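Local coordinates for protein Ral guanine nucleotide dissociation stimulator-like 2 (PDB 4JGW) that probably acts as a guanine nucleotide exchange factor for small G proteins and may serve as an effector of Ras and Rap, at residues G70-M73 with M74-P77; L95-D98 with R99-L103; V388-L391 with G392-L395; I414-D417 with K418-K421. One frame throughout, in Å; residues are numbered along the deposited sequence.

Contact 1 of 4, residues G70-M73 with M74-P77; sequences GADM and MFTP
The amide of F75 turns back onto the carbonyl of D72, closing the short turn by which the chain leaves helix 68-71 and enters helix 75-82. D72 is the first residue to abandon helical backbone angles, and its extended conformation swings its C=O toward the incoming turn. F75 N donates to D72 O at 3.2 Å, the direct bond of the turn. D72 O also accepts a bond from water 1 at 2.7 Å, and this water in turn accepts from T76 N at 3.0 Å, so one carbonyl serves two successive amides, the second through a bridge. At the next step, M73 O has P77 CD only 3.5 Å away; a proline has no N-H to offer, and in the first turn of a helix that loss costs little.

The carboxylate of D72 crosses the F75 side chain at a slant near its root. Its CG is placed anti to the backbone N (chi1 -170°), which brings OD2 within 3.3 Å of F75 CB, with the carboxylate and ring planes 47° apart. Being buried, this carboxylate needs several partners: OD2 accepts from H62 NE2 and L51 N, and OD1 forms a salt bridge with R420. An acid suits a buried place lined by an arginine, a histidine and a backbone amide.

F75 is buried against both H62 of helix 56-63, whose ring meets it edge-to-face, and the ring of F416. M74 and P77 pack on F423 of helix 416-436, so the turn joins the N-terminal RasGEF motif to the catalytic part.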
loop_
_atom_site.group_PDB
_atom_site.type_symbol
_atom_site.label_atom_id
_atom_site.label_comp_id
_atom_site.label_asym_id
_atom_site.label_seq_id
_atom_site.Cartn_x
_atom_site.Cartn_y
_atom_site.Cartn_z
ATOM N N GLY A 70 -0.533 8.063 -25.197
ATOM C CA GLY A 70 -1.613 9.007 -25.489
ATOM C C GLY A 70 -2.998 8.389 -25.566
ATOM O O GLY A 70 -3.990 9.039 -25.233
ATOM N N ALA A 71 -3.068 7.129 -25.995
ATOM C CA ALA A 71 -4.350 6.466 -26.258
ATOM C C ALA A 71 -4.812 5.535 -25.132
ATOM O O ALA A 71 -5.976 5.129 -25.096
ATOM C CB ALA A 71 -4.291 5.712 -27.586
ATOM N N ASP A 72 -3.900 5.206 -24.220
ATOM C CA ASP A 72 -4.179 4.281 -23.120
ATOM C C ASP A 72 -3.254 4.640 -21.956
ATOM O O ASP A 72 -2.296 3.916 -21.657
ATOM C CB ASP A 72 -3.950 2.837 -23.595
ATOM C CG ASP A 72 -4.447 1.783 -22.604
ATOM O OD1 ASP A 72 -4.986 2.130 -21.527
ATOM O OD2 ASP A 72 -4.293 0.583 -22.918
ATOM N N MET A 73 -3.534 5.771 -21.309
ATOM C CA MET A 73 -2.599 6.330 -20.324
ATOM C C MET A 73 -2.417 5.528 -19.029
ATOM O O MET A 73 -1.368 5.623 -18.395
ATOM C CB MET A 73 -2.859 7.822 -20.039
ATOM C CG MET A 73 -4.228 8.350 -20.407
ATOM S SD MET A 73 -4.329 10.153 -20.297
ATOM C CE MET A 73 -4.016 10.655 -21.987
ATOM N N MET A 74 -3.413 4.730 -18.650
ATOM C CA MET A 74 -3.287 3.897 -17.454
ATOM C C MET A 74 -2.450 2.633 -17.686
ATOM O O MET A 74 -1.903 2.070 -16.738
ATOM C CB MET A 74 -4.658 3.533 -16.866
ATOM C CG MET A 74 -4.566 2.920 -15.461
ATOM S SD MET A 74 -6.120 2.370 -14.733
ATOM C CE MET A 74 -6.930 3.940 -14.413
ATOM N N PHE A 75 -2.339 2.204 -18.943
ATOM C CA PHE A 75 -1.751 0.900 -19.259
ATOM C C PHE A 75 -0.335 0.685 -18.726
ATOM O O PHE A 75 -0.081 -0.292 -18.023
ATOM C CB PHE A 75 -1.781 0.611 -20.762
ATOM C CG PHE A 75 -1.226 -0.737 -21.116
ATOM C CD1 PHE A 75 -2.017 -1.875 -21.009
ATOM C CD2 PHE A 75 0.096 -0.875 -21.524
ATOM C CE1 PHE A 75 -1.505 -3.126 -21.316
ATOM C CE2 PHE A 75 0.617 -2.125 -21.836
ATOM C CZ PHE A 75 -0.185 -3.252 -21.734
ATOM N N THR A 76 0.573 1.591 -19.082
ATOM C CA THR A 76 1.985 1.476 -18.723
ATOM C C THR A 76 2.223 1.425 -17.203
ATOM O O THR A 76 2.862 0.489 -16.723
ATOM C CB THR A 76 2.832 2.591 -19.397
ATOM O OG1 THR A 76 2.608 2.566 -20.812
ATOM C CG2 THR A 76 4.321 2.409 -19.116
ATOM N N PRO A 77 1.710 2.415 -16.442
ATOM C CA PRO A 77 1.938 2.352 -14.994
ATOM C C PRO A 77 1.226 1.178 -14.315
ATOM O O PRO A 77 1.766 0.603 -13.371
ATOM C CB PRO A 77 1.388 3.691 -14.488
ATOM C CG PRO A 77 0.422 4.129 -15.535
ATOM C CD PRO A 77 1.003 3.653 -16.827
HETATM O O HOH W 1 0.284 3.869 -20.980
#

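Contact 2 of 4, residues L95-D98 with R99-L103; sequences LVAD and RLEAL
The carbonyls of L95, V96, A97 and D98 accept the amides of the last turns of helix 89-101, an alpha helix of the N-terminal RasGEF (REM) motif. The ladder is regular: R99 N reaches L95 O at 3.0 Å, L100 N binds V96 O, and E101 N binds A97 O. The last rung runs from A102 N to D98 O at 3.0 Å. A102 then leaves helical geometry, a place a small residue fills easily, and L103 N closes on L100 O at 3.2 Å.

E101 runs extended beyond CG past the A97 carbonyl. With CG beside the backbone N (chi1 -78°), this methylene settles 3.2 Å from A97 O, and the carboxylate rises next to that of D98. E101 OE1 stands 4.1 Å from D98 OD1, with the two planes 51° apart. Such like charges would probably repel, but R143 of helix 138-151 probably offsets this, forming a salt bridge with D98 and a long, weak ion pair with E101. On another side, V96 CG1 meets L100 CD1 at 4.3 Å, branched apolar groups suited to a buried flank. R99 leads its guanidinium away, and L103 CD1 covers one face of it, 3.8 Å above the centre.

Around the helix, L95 packs on L56 and V60 of helix 56-63, whereas L100 fits against L144 and F147 of helix 138-151 and against A118 of helix 108-128.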
loop_
_atom_site.group_PDB
_atom_site.type_symbol
_atom_site.label_atom_id
_atom_site.label_comp_id
_atom_site.label_asym_id
_atom_site.label_seq_id
_atom_site.Cartn_x
_atom_site.Cartn_y
_atom_site.Cartn_z
ATOM N N LEU A 95 10.864 -10.411 -22.187
ATOM C CA LEU A 95 9.922 -10.204 -23.290
ATOM C C LEU A 95 10.075 -8.831 -23.947
ATOM O O LEU A 95 9.783 -8.672 -25.133
ATOM C CB LEU A 95 8.481 -10.415 -22.823
ATOM C CG LEU A 95 8.108 -11.844 -22.418
ATOM C CD1 LEU A 95 6.850 -11.833 -21.584
ATOM C CD2 LEU A 95 7.954 -12.759 -23.626
ATOM N N VAL A 96 10.526 -7.850 -23.169
ATOM C CA VAL A 96 10.878 -6.536 -23.704
ATOM C C VAL A 96 12.114 -6.670 -24.594
ATOM O O VAL A 96 12.140 -6.154 -25.715
ATOM C CB VAL A 96 11.108 -5.490 -22.578
ATOM C CG1 VAL A 96 11.752 -4.218 -23.126
ATOM C CG2 VAL A 96 9.794 -5.158 -21.881
ATOM N N ALA A 97 13.123 -7.381 -24.090
ATOM C CA ALA A 97 14.337 -7.680 -24.854
ATOM C C ALA A 97 14.038 -8.544 -26.080
ATOM O O ALA A 97 14.672 -8.381 -27.118
ATOM C CB ALA A 97 15.375 -8.349 -23.968
ATOM N N ASP A 98 13.069 -9.452 -25.950
ATOM C CA ASP A 98 12.585 -10.252 -27.077
ATOM C C ASP A 98 12.020 -9.368 -28.185
ATOM O O ASP A 98 12.406 -9.499 -29.348
ATOM C CB ASP A 98 11.508 -11.243 -26.622
ATOM C CG ASP A 98 12.086 -12.500 -25.998
ATOM O OD1 ASP A 98 13.326 -12.633 -25.934
ATOM O OD2 ASP A 98 11.287 -13.361 -25.570
ATOM N N ARG A 99 11.111 -8.470 -27.805
ATOM C CA ARG A 99 10.431 -7.576 -28.742
ATOM C C ARG A 99 11.406 -6.666 -29.491
ATOM O O ARG A 99 11.238 -6.422 -30.687
ATOM C CB ARG A 99 9.348 -6.762 -28.015
ATOM C CG ARG A 99 8.601 -5.734 -28.870
ATOM C CD ARG A 99 7.792 -6.369 -29.993
ATOM N NE ARG A 99 7.191 -5.354 -30.858
ATOM C CZ ARG A 99 6.571 -5.605 -32.008
ATOM N NH1 ARG A 99 6.455 -6.849 -32.461
ATOM N NH2 ARG A 99 6.060 -4.602 -32.710
ATOM N N LEU A 100 12.426 -6.183 -28.785
ATOM C CA LEU A 100 13.456 -5.340 -29.389
ATOM C C LEU A 100 14.332 -6.120 -30.372
ATOM O O LEU A 100 14.722 -5.591 -31.415
ATOM C CB LEU A 100 14.323 -4.677 -28.310
ATOM C CG LEU A 100 13.691 -3.603 -27.415
ATOM C CD1 LEU A 100 14.606 -3.282 -26.241
ATOM C CD2 LEU A 100 13.353 -2.335 -28.196
ATOM N N GLU A 101 14.629 -7.374 -30.031
ATOM C CA GLU A 101 15.448 -8.252 -30.872
ATOM C C GLU A 101 14.750 -8.638 -32.175
ATOM O O GLU A 101 15.389 -8.709 -33.226
ATOM C CB GLU A 101 15.852 -9.513 -30.104
ATOM C CG GLU A 101 17.000 -9.305 -29.129
ATOM C CD GLU A 101 17.143 -10.443 -28.131
ATOM O OE1 GLU A 101 16.511 -11.506 -28.320
ATOM O OE2 GLU A 101 17.897 -10.273 -27.152
ATOM N N ALA A 102 13.444 -8.883 -32.101
ATOM C CA ALA A 102 12.641 -9.210 -33.282
ATOM C C ALA A 102 12.383 -7.975 -34.148
ATOM O O ALA A 102 11.636 -8.034 -35.132
ATOM C CB ALA A 102 11.327 -9.855 -32.866
ATOM N N LEU A 103 13.018 -6.864 -33.781
ATOM C CA LEU A 103 12.796 -5.584 -34.433
ATOM C C LEU A 103 14.106 -4.980 -34.945
ATOM O O LEU A 103 14.140 -3.828 -35.384
ATOM C CB LEU A 103 12.102 -4.629 -33.459
ATOM C CG LEU A 103 10.784 -3.988 -33.903
ATOM C CD1 LEU A 103 9.683 -5.030 -34.054
ATOM C CD2 LEU A 103 10.365 -2.941 -32.898
#

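Contact 3 of 4, residues V388-L391 with G392-L395; sequences VPYL and GTFL
L391 turns the chain from an extended run at P389 and Y390 into the first turn of helix 392-404, its carbonyl accepting the amide of L395. That bond, L395 N to L391 O, is 3.0 Å long, with the donor in the carbonyl plane and an N-H...O angle of 158°; F394 N adds a weak, strongly bent one to the same oxygen.

With CG opposite the backbone N (chi1 169°), the Y390 ring comes to lie against G392. G392 CA sits 3.8 Å from the centroid of the Y390 ring, 22° off the normal, a CH-pi contact over one face, and G392 N lies above the centre of that face. Glycine suits the place because a side chain here would point straight into the ring, whereas a bare CA lets backbone and aromatic face meet closely. T393 crosses the tyrosine at about a right angle, its OG1 3.3 Å from Y390 CD2. F394 goes the other way: its ring edge faces Y390 O, which lies in the ring plane 3.9 Å from CD1, and P389 CB touches CE1 at 4.0 Å. L391 and L395 meet branch to branch, CG to CG at 4.0 Å, a leucine pair one helical turn apart.

F394 continues onto I425, L429 and L432 of helix 416-436, the partner of helix 392-404 in the helical hairpin of Cdc25-homology domains. The Y390 ring also meets those of Y311 and F253. The chemistry is thus mostly apolar and aromatic: the electron-rich ring face receives the CH of glycine, the edge of F394, probably slightly positive, suits a carbonyl oxygen, and the opening helix has one carbonyl that accepts L395 N well and F394 N only weakly.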
loop_
_atom_site.group_PDB
_atom_site.type_symbol
_atom_site.label_atom_id
_atom_site.label_comp_id
_atom_site.label_asym_id
_atom_site.label_seq_id
_atom_site.Cartn_x
_atom_site.Cartn_y
_atom_site.Cartn_z
ATOM N N VAL A 388 -1.394 8.823 7.875
ATOM C CA VAL A 388 -1.070 7.395 7.856
ATOM C C VAL A 388 -2.375 6.601 7.888
ATOM O O VAL A 388 -3.070 6.589 8.906
ATOM C CB VAL A 388 -0.171 6.950 9.047
ATOM C CG1 VAL A 388 0.195 5.473 8.914
ATOM C CG2 VAL A 388 1.090 7.791 9.143
ATOM N N PRO A 389 -2.720 5.941 6.769
ATOM C CA PRO A 389 -3.948 5.156 6.744
ATOM C C PRO A 389 -3.788 3.818 7.458
ATOM O O PRO A 389 -2.668 3.313 7.594
ATOM C CB PRO A 389 -4.176 4.923 5.250
ATOM C CG PRO A 389 -2.823 4.925 4.665
ATOM C CD PRO A 389 -2.006 5.888 5.481
ATOM N N TYR A 390 -4.904 3.266 7.920
ATOM C CA TYR A 390 -4.946 1.877 8.351
ATOM C C TYR A 390 -4.921 1.019 7.092
ATOM O O TYR A 390 -5.845 1.065 6.276
ATOM C CB TYR A 390 -6.194 1.598 9.201
ATOM C CG TYR A 390 -6.449 0.125 9.467
ATOM C CD1 TYR A 390 -5.469 -0.682 10.047
ATOM C CD2 TYR A 390 -7.673 -0.458 9.138
ATOM C CE1 TYR A 390 -5.699 -2.035 10.284
ATOM C CE2 TYR A 390 -7.913 -1.808 9.376
ATOM C CZ TYR A 390 -6.921 -2.589 9.950
ATOM O OH TYR A 390 -7.151 -3.924 10.194
ATOM N N LEU A 391 -3.843 0.256 6.935
ATOM C CA LEU A 391 -3.592 -0.507 5.715
ATOM C C LEU A 391 -4.585 -1.654 5.503
ATOM O O LEU A 391 -4.885 -2.017 4.363
ATOM C CB LEU A 391 -2.149 -1.025 5.699
ATOM C CG LEU A 391 -1.596 -1.649 4.412
ATOM C CD1 LEU A 391 -1.714 -0.701 3.217
ATOM C CD2 LEU A 391 -0.154 -2.073 4.616
ATOM N N GLY A 392 -5.098 -2.203 6.603
ATOM C CA GLY A 392 -6.020 -3.344 6.571
ATOM C C GLY A 392 -7.217 -3.186 5.651
ATOM O O GLY A 392 -7.670 -4.158 5.047
ATOM N N THR A 393 -7.723 -1.961 5.544
ATOM C CA THR A 393 -8.849 -1.646 4.665
ATOM C C THR A 393 -8.467 -1.778 3.186
ATOM O O THR A 393 -9.273 -2.233 2.372
ATOM C CB THR A 393 -9.401 -0.232 4.945
ATOM O OG1 THR A 393 -9.470 -0.015 6.361
ATOM C CG2 THR A 393 -10.795 -0.064 4.346
ATOM N N PHE A 394 -7.242 -1.380 2.849
ATOM C CA PHE A 394 -6.722 -1.521 1.491
ATOM C C PHE A 394 -6.401 -2.978 1.171
ATOM O O PHE A 394 -6.596 -3.430 0.041
ATOM C CB PHE A 394 -5.481 -0.644 1.286
ATOM C CG PHE A 394 -5.780 0.829 1.260
ATOM C CD1 PHE A 394 -5.792 1.572 2.436
ATOM C CD2 PHE A 394 -6.060 1.472 0.058
ATOM C CE1 PHE A 394 -6.076 2.932 2.415
ATOM C CE2 PHE A 394 -6.345 2.834 0.027
ATOM C CZ PHE A 394 -6.352 3.564 1.208
ATOM N N LEU A 395 -5.911 -3.707 2.172
ATOM C CA LEU A 395 -5.630 -5.132 2.020
ATOM C C LEU A 395 -6.918 -5.925 1.789
ATOM O O LEU A 395 -6.934 -6.869 0.999
ATOM C CB LEU A 395 -4.862 -5.678 3.228
ATOM C CG LEU A 395 -3.478 -5.084 3.519
ATOM C CD1 LEU A 395 -2.954 -5.589 4.851
ATOM C CD2 LEU A 395 -2.480 -5.381 2.403
#

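Contact 4 of 4, residues I414-D417 with K418-K421; sequences INFD and KRRK
R420 can be followed outward across F416, the two side chains meeting at about a right angle. Its CB rests 3.5 Å from D417 O, and CG passes the ring at 4.0 Å from F416 CD2. The chain then runs extended to NE, which reaches the ring edge in its plane, 3.8 Å from CD2. There NE donates to water 2 at 2.7 Å, a water that also lies close to D417 OD1 and may link the two charged groups. A turn at chi4 (-91°) stands the guanidinium steeply against the ring, 74° between planes, and brings F416 CE2 over its face toward the rim. At the tip, NH1 pairs with D72 and NH2 bonds L51 O. Arginine suits this path: its CG and NE meet the phenylalanine while its flat end serves several acceptors.

R419 takes the ring from above: its CB lies 4.1 Å from the F416 centroid, 9° off the normal, a CH-pi contact. In the backbone, R420 N binds F416 O at 3.0 Å and K421 N binds D417 O at 3.1 Å, starting the helix.

The change from strand 414-415 to helix 416-436 lies near the tip of the helical hairpin of the Cdc25-homology domain. I414 pairs with G54 of strand 46-54 and packs on helix 56-63, F416 reaches A78 and L79 of helix 75-82, and K418 and R419 form salt bridges with D407, just past helix 392-404, R419 also with E422.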
loop_
_atom_site.group_PDB
_atom_site.type_symbol
_atom_site.label_atom_id
_atom_site.label_comp_id
_atom_site.label_asym_id
_atom_site.label_seq_id
_atom_site.Cartn_x
_atom_site.Cartn_y
_atom_site.Cartn_z
ATOM N N ILE A 414 -4.802 -12.567 -20.498
ATOM C CA ILE A 414 -4.750 -11.904 -19.199
ATOM C C ILE A 414 -5.846 -10.837 -19.137
ATOM O O ILE A 414 -5.910 -9.953 -19.993
ATOM C CB ILE A 414 -3.349 -11.292 -18.929
ATOM C CG1 ILE A 414 -2.320 -12.412 -18.724
ATOM C CG2 ILE A 414 -3.376 -10.354 -17.714
ATOM C CD1 ILE A 414 -0.886 -12.002 -19.003
ATOM N N ASN A 415 -6.721 -10.950 -18.141
ATOM C CA ASN A 415 -7.786 -9.973 -17.929
ATOM C C ASN A 415 -7.214 -8.681 -17.346
ATOM O O ASN A 415 -7.104 -8.535 -16.128
ATOM C CB ASN A 415 -8.882 -10.559 -17.023
ATOM C CG ASN A 415 -9.972 -9.550 -16.677
ATOM O OD1 ASN A 415 -10.240 -8.615 -17.431
ATOM N ND2 ASN A 415 -10.606 -9.744 -15.526
ATOM N N PHE A 416 -6.853 -7.747 -18.224
ATOM C CA PHE A 416 -6.176 -6.526 -17.793
ATOM C C PHE A 416 -7.081 -5.551 -17.044
ATOM O O PHE A 416 -6.595 -4.736 -16.262
ATOM C CB PHE A 416 -5.456 -5.832 -18.954
ATOM C CG PHE A 416 -4.320 -4.948 -18.514
ATOM C CD1 PHE A 416 -3.067 -5.490 -18.242
ATOM C CD2 PHE A 416 -4.504 -3.575 -18.359
ATOM C CE1 PHE A 416 -2.011 -4.679 -17.827
ATOM C CE2 PHE A 416 -3.460 -2.757 -17.943
ATOM C CZ PHE A 416 -2.208 -3.308 -17.679
ATOM N N ASP A 417 -8.392 -5.647 -17.277
ATOM C CA ASP A 417 -9.379 -4.876 -16.518
ATOM C C ASP A 417 -9.143 -5.012 -15.014
ATOM O O ASP A 417 -9.177 -4.020 -14.283
ATOM C CB ASP A 417 -10.804 -5.320 -16.863
ATOM C CG ASP A 417 -11.271 -4.811 -18.219
ATOM O OD1 ASP A 417 -10.524 -4.057 -18.878
ATOM O OD2 ASP A 417 -12.396 -5.166 -18.622
ATOM N N LYS A 418 -8.893 -6.243 -14.571
ATOM C CA LYS A 418 -8.564 -6.533 -13.176
ATOM C C LYS A 418 -7.377 -5.692 -12.701
ATOM O O LYS A 418 -7.401 -5.143 -11.598
ATOM C CB LYS A 418 -8.263 -8.029 -12.998
ATOM C CG LYS A 418 -7.878 -8.430 -11.578
ATOM C CD LYS A 418 -7.818 -9.939 -11.408
ATOM C CE LYS A 418 -7.540 -10.299 -9.954
ATOM N NZ LYS A 418 -7.795 -11.735 -9.660
ATOM N N ARG A 419 -6.357 -5.591 -13.549
ATOM C CA ARG A 419 -5.117 -4.887 -13.210
ATOM C C ARG A 419 -5.299 -3.370 -13.134
ATOM O O ARG A 419 -4.610 -2.697 -12.363
ATOM C CB ARG A 419 -3.994 -5.250 -14.190
ATOM C CG ARG A 419 -3.748 -6.752 -14.352
ATOM C CD ARG A 419 -3.508 -7.438 -13.012
ATOM N NE ARG A 419 -3.662 -8.889 -13.098
ATOM C CZ ARG A 419 -3.728 -9.705 -12.047
ATOM N NH1 ARG A 419 -3.662 -9.222 -10.812
ATOM N NH2 ARG A 419 -3.866 -11.009 -12.231
ATOM N N ARG A 420 -6.224 -2.844 -13.938
ATOM C CA ARG A 420 -6.568 -1.421 -13.905
ATOM C C ARG A 420 -7.252 -1.064 -12.594
ATOM O O ARG A 420 -6.954 -0.030 -11.990
ATOM C CB ARG A 420 -7.483 -1.056 -15.076
ATOM C CG ARG A 420 -6.782 -0.980 -16.412
ATOM C CD ARG A 420 -7.734 -0.565 -17.524
ATOM N NE ARG A 420 -7.161 -0.901 -18.822
ATOM C CZ ARG A 420 -6.394 -0.094 -19.545
ATOM N NH1 ARG A 420 -6.114 1.135 -19.118
ATOM N NH2 ARG A 420 -5.912 -0.518 -20.704
ATOM N N LYS A 421 -8.175 -1.928 -12.172
ATOM C CA LYS A 421 -8.908 -1.761 -10.921
ATOM C C LYS A 421 -7.967 -1.885 -9.726
ATOM O O LYS A 421 -8.148 -1.213 -8.709
ATOM C CB LYS A 421 -10.035 -2.792 -10.817
ATOM C CG LYS A 421 -11.105 -2.666 -11.893
ATOM C CD LYS A 421 -12.182 -3.727 -11.727
ATOM C CE LYS A 421 -13.103 -3.770 -12.941
ATOM N NZ LYS A 421 -14.286 -4.642 -12.701
HETATM O O HOH W 2 -7.846 -3.485 -19.378
#

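How the contacts relate
From the N terminus the four contacts come in series, each local to one continuous stretch of chain; none nests within or crosses another. Contact 1 bends the chain between helices 68-71 and 75-82, and contact 2 ends helix 89-101, both in the N-terminal RasGEF motif, about 20 Å apart between centres. Contact 3 opens helix 392-404, and contact 4 opens helix 416-436, the second arm of the catalytic domain's hairpin. Although far apart in sequence, contacts 1 and 4 touch, through a salt bridge and packed rings, and so tie the N-terminal motif to the hairpin. Contact 2 touches none of the others, and contact 3 lies apart along the hairpin.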